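Local coordinates for monooxygenase (Agrobacterium tumefaciens, PDB 2I7G), which probably catalyses a flavin-dependent oxidation, as a TIM-barrel member of the luciferase-like monooxygenase family, at residues Val207-Leu219 and Ala230-Arg242. Sequence-based numbering, arbitrary orientation. Where two conformers were deposited one is given.
Sequences VARAGAMGLPVAL and APLFDLYHEAARR
V207 meets helix 230-242 through CG1, which stands anti to its own backbone N (chi1 177°) and lies 3.6 Å from Y236 CB. At the next residue the methyls of A208 and A239 meet at 4.1 Å, and one turn beyond V207 the backbones come closest, G211 CA lying 4.5 Å from A240 CA. The axes of 207-212 and 230-242 approach to 7.1 Å and cross at -38°. With no side chain on G211, its CA sits 3.5 Å from Y236 CD1, and G211 O receives a CA-H...O contact from A240. A Schellman motif at G214 then ends the first helix and leads the chain past the edge of the Y236 ring. L215 O takes a 2.7 Å hydrogen bond from Y236 OH, the hydroxyl approaching from above the carbonyl plane. V217 covers one face of that ring, CG2 lying 3.5 Å from its centroid and 8° off the normal. L219 spreads CD1 against L232 CD1 and CD2 over one face of the F233 ring. These contacts pack two successive barrel helices together and seat the second on strand 217-220. Y236, a buried residue, packs its ring against apolar side chains while its hydroxyl bonds the L215 carbonyl of the helix-to-strand turn.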
# COMPACT_ATOMS: atom_id res chain seq x y z
N VAL B 207 26.90 -0.33 10.63
CA VAL B 207 27.65 -0.32 9.38
C VAL B 207 28.38 -1.65 9.14
O VAL B 207 28.29 -2.24 8.05
CB VAL B 207 28.66 0.83 9.37
CG1 VAL B 207 29.46 0.80 8.11
CG2 VAL B 207 27.93 2.18 9.45
N ALA B 208 29.10 -2.12 10.16
CA ALA B 208 29.84 -3.39 10.06
C ALA B 208 28.92 -4.56 9.81
O ALA B 208 29.20 -5.42 8.98
CB ALA B 208 30.68 -3.63 11.34
N ARG B 209 27.78 -4.59 10.49
CA ARG B 209 26.86 -5.68 10.29
C ARG B 209 26.38 -5.74 8.82
O ARG B 209 26.40 -6.82 8.21
CB ARG B 209 25.68 -5.57 11.27
CG ARG B 209 24.77 -6.81 11.32
CD ARG B 209 25.54 -8.12 11.43
NE ARG B 209 24.67 -9.26 11.13
CZ ARG B 209 25.09 -10.50 10.88
NH1 ARG B 209 24.21 -11.46 10.61
NH2 ARG B 209 26.39 -10.78 10.87
N ALA B 210 26.00 -4.60 8.26
CA ALA B 210 25.59 -4.52 6.85
C ALA B 210 26.69 -5.07 5.90
O ALA B 210 26.40 -5.80 4.96
CB ALA B 210 25.29 -3.07 6.50
N GLY B 211 27.93 -4.69 6.14
CA GLY B 211 29.07 -5.16 5.34
C GLY B 211 29.28 -6.67 5.44
O GLY B 211 29.47 -7.34 4.44
N ALA B 212 29.27 -7.18 6.68
CA ALA B 212 29.41 -8.62 6.96
C ALA B 212 28.31 -9.46 6.27
O ALA B 212 28.53 -10.61 5.91
CB ALA B 212 29.42 -8.86 8.44
N MSE B 213 27.13 -8.86 6.11
CA MSE B 213 26.00 -9.48 5.43
C MSE B 213 25.95 -9.19 3.93
O MSE B 213 25.07 -9.69 3.23
CB MSE B 213 24.71 -8.99 6.07
CG MSE B 213 24.49 -9.50 7.48
SE MSE B 213 22.84 -8.79 8.23
CE MSE B 213 23.01 -6.91 7.81
N GLY B 214 26.87 -8.35 3.47
CA GLY B 214 27.02 -8.07 2.06
C GLY B 214 25.84 -7.30 1.49
O GLY B 214 25.51 -7.49 0.32
N LEU B 215 25.19 -6.45 2.29
CA LEU B 215 24.04 -5.64 1.84
C LEU B 215 24.48 -4.20 1.54
O LEU B 215 25.41 -3.71 2.20
CB LEU B 215 22.97 -5.60 2.93
CG LEU B 215 22.36 -7.00 3.20
CD1 LEU B 215 21.53 -6.91 4.43
CD2 LEU B 215 21.51 -7.36 2.01
N PRO B 216 23.89 -3.54 0.53
CA PRO B 216 24.20 -2.13 0.27
C PRO B 216 23.79 -1.28 1.48
O PRO B 216 22.86 -1.65 2.22
CB PRO B 216 23.27 -1.74 -0.91
CG PRO B 216 22.64 -3.01 -1.39
CD PRO B 216 22.89 -4.10 -0.41
N VAL B 217 24.52 -0.20 1.71
CA VAL B 217 24.31 0.65 2.88
C VAL B 217 24.08 2.09 2.46
O VAL B 217 24.70 2.60 1.50
CB VAL B 217 25.47 0.57 3.91
CG1 VAL B 217 25.50 -0.82 4.55
CG2 VAL B 217 26.84 0.90 3.28
N ALA B 218 23.19 2.76 3.19
CA ALA B 218 22.93 4.20 2.94
C ALA B 218 23.24 4.94 4.24
O ALA B 218 22.57 4.71 5.25
CB ALA B 218 21.47 4.42 2.53
N LEU B 219 24.24 5.81 4.21
CA LEU B 219 24.68 6.55 5.36
C LEU B 219 24.04 7.95 5.45
O LEU B 219 24.18 8.77 4.53
CB LEU B 219 26.18 6.73 5.25
CG LEU B 219 26.86 7.42 6.42
CD1 LEU B 219 26.60 6.74 7.80
CD2 LEU B 219 28.36 7.41 6.08
N ALA B 230 33.73 9.46 6.33
CA ALA B 230 34.39 8.55 5.38
C ALA B 230 34.89 7.22 5.98
O ALA B 230 34.75 6.17 5.32
CB ALA B 230 35.53 9.26 4.65
N PRO B 231 35.52 7.25 7.20
CA PRO B 231 35.98 6.00 7.82
C PRO B 231 34.87 4.96 8.04
O PRO B 231 35.18 3.75 8.14
CB PRO B 231 36.57 6.46 9.16
CG PRO B 231 37.00 7.87 8.91
CD PRO B 231 35.91 8.43 8.01
N LEU B 232 33.62 5.39 8.11
CA LEU B 232 32.51 4.43 8.30
C LEU B 232 32.45 3.50 7.10
O LEU B 232 32.17 2.30 7.25
CB LEU B 232 31.14 5.11 8.52
CG LEU B 232 31.00 5.82 9.89
CD1 LEU B 232 29.72 6.63 9.94
CD2 LEU B 232 31.05 4.84 11.10
N PHE B 233 32.71 4.04 5.91
CA PHE B 233 32.70 3.20 4.72
C PHE B 233 33.91 2.24 4.70
O PHE B 233 33.81 1.15 4.15
CB PHE B 233 32.65 4.02 3.44
CG PHE B 233 31.27 4.56 3.14
CD1 PHE B 233 30.14 3.98 3.72
CD2 PHE B 233 31.10 5.60 2.26
CE1 PHE B 233 28.85 4.47 3.45
CE2 PHE B 233 29.81 6.10 1.96
CZ PHE B 233 28.70 5.54 2.55
N ASP B 234 35.05 2.68 5.27
CA ASP B 234 36.19 1.77 5.54
C ASP B 234 35.74 0.55 6.31
O ASP B 234 36.08 -0.58 5.97
CB ASP B 234 37.31 2.44 6.40
CG ASP B 234 38.12 3.47 5.63
OD1 ASP B 234 37.89 3.62 4.41
OD2 ASP B 234 39.02 4.12 6.27
N LEU B 235 35.00 0.79 7.38
CA LEU B 235 34.56 -0.26 8.26
C LEU B 235 33.59 -1.21 7.56
O LEU B 235 33.66 -2.42 7.75
CB LEU B 235 33.92 0.37 9.47
CG LEU B 235 33.44 -0.49 10.62
CD1 LEU B 235 34.63 -1.22 11.26
CD2 LEU B 235 32.81 0.49 11.59
N TYR B 236 32.66 -0.65 6.77
CA TYR B 236 31.77 -1.43 5.91
C TYR B 236 32.57 -2.40 5.00
O TYR B 236 32.30 -3.60 4.97
CB TYR B 236 30.99 -0.43 5.05
CG TYR B 236 30.11 -1.03 4.00
CD1 TYR B 236 29.03 -1.85 4.36
CD2 TYR B 236 30.35 -0.78 2.65
CE1 TYR B 236 28.18 -2.41 3.38
CE2 TYR B 236 29.53 -1.34 1.66
CZ TYR B 236 28.43 -2.14 2.04
OH TYR B 236 27.61 -2.66 1.07
N HIS B 237 33.52 -1.86 4.25
CA HIS B 237 34.31 -2.67 3.32
C HIS B 237 35.19 -3.68 4.05
O HIS B 237 35.37 -4.80 3.56
CB HIS B 237 35.15 -1.78 2.39
CG HIS B 237 34.31 -0.93 1.47
ND1 HIS B 237 33.46 -1.46 0.53
CD2 HIS B 237 34.22 0.42 1.34
CE1 HIS B 237 32.86 -0.48 -0.12
NE2 HIS B 237 33.30 0.67 0.36
N GLU B 238 35.73 -3.29 5.20
CA GLU B 238 36.60 -4.20 5.98
C GLU B 238 35.79 -5.35 6.58
O GLU B 238 36.20 -6.50 6.54
CB GLU B 238 37.37 -3.42 7.06
CG GLU B 238 38.26 -4.24 8.00
CD GLU B 238 39.52 -4.82 7.33
OE1 GLU B 238 39.76 -4.58 6.12
OE2 GLU B 238 40.26 -5.52 8.05
N ALA B 239 34.59 -5.04 7.09
CA ALA B 239 33.69 -6.08 7.55
C ALA B 239 33.33 -7.02 6.42
O ALA B 239 33.29 -8.24 6.60
CB ALA B 239 32.45 -5.48 8.16
N ALA B 240 33.13 -6.46 5.23
CA ALA B 240 32.82 -7.28 4.06
C ALA B 240 34.04 -8.14 3.68
O ALA B 240 33.90 -9.34 3.46
CB ALA B 240 32.39 -6.41 2.89
N ARG B 241 35.22 -7.53 3.64
CA ARG B 241 36.45 -8.28 3.32
C ARG B 241 36.63 -9.47 4.27
O ARG B 241 36.86 -10.61 3.80
CB ARG B 241 37.68 -7.36 3.33
CG ARG B 241 38.99 -8.05 2.89
CD ARG B 241 40.21 -7.16 3.11
NE ARG B 241 40.52 -7.03 4.53
CZ ARG B 241 41.23 -7.91 5.23
NH1 ARG B 241 41.73 -8.99 4.64
NH2 ARG B 241 41.45 -7.71 6.52
N ARG B 242 36.53 -9.23 5.57
CA ARG B 242 36.74 -10.30 6.57
C ARG B 242 35.60 -11.33 6.67
O ARG B 242 35.77 -12.40 7.25
CB ARG B 242 37.09 -9.74 7.95
CG ARG B 242 38.54 -9.32 8.07
CD ARG B 242 39.16 -9.85 9.37
NE ARG B 242 40.62 -9.70 9.42
CZ ARG B 242 41.25 -8.55 9.67
NH1 ARG B 242 40.55 -7.44 9.88
NH2 ARG B 242 42.57 -8.51 9.70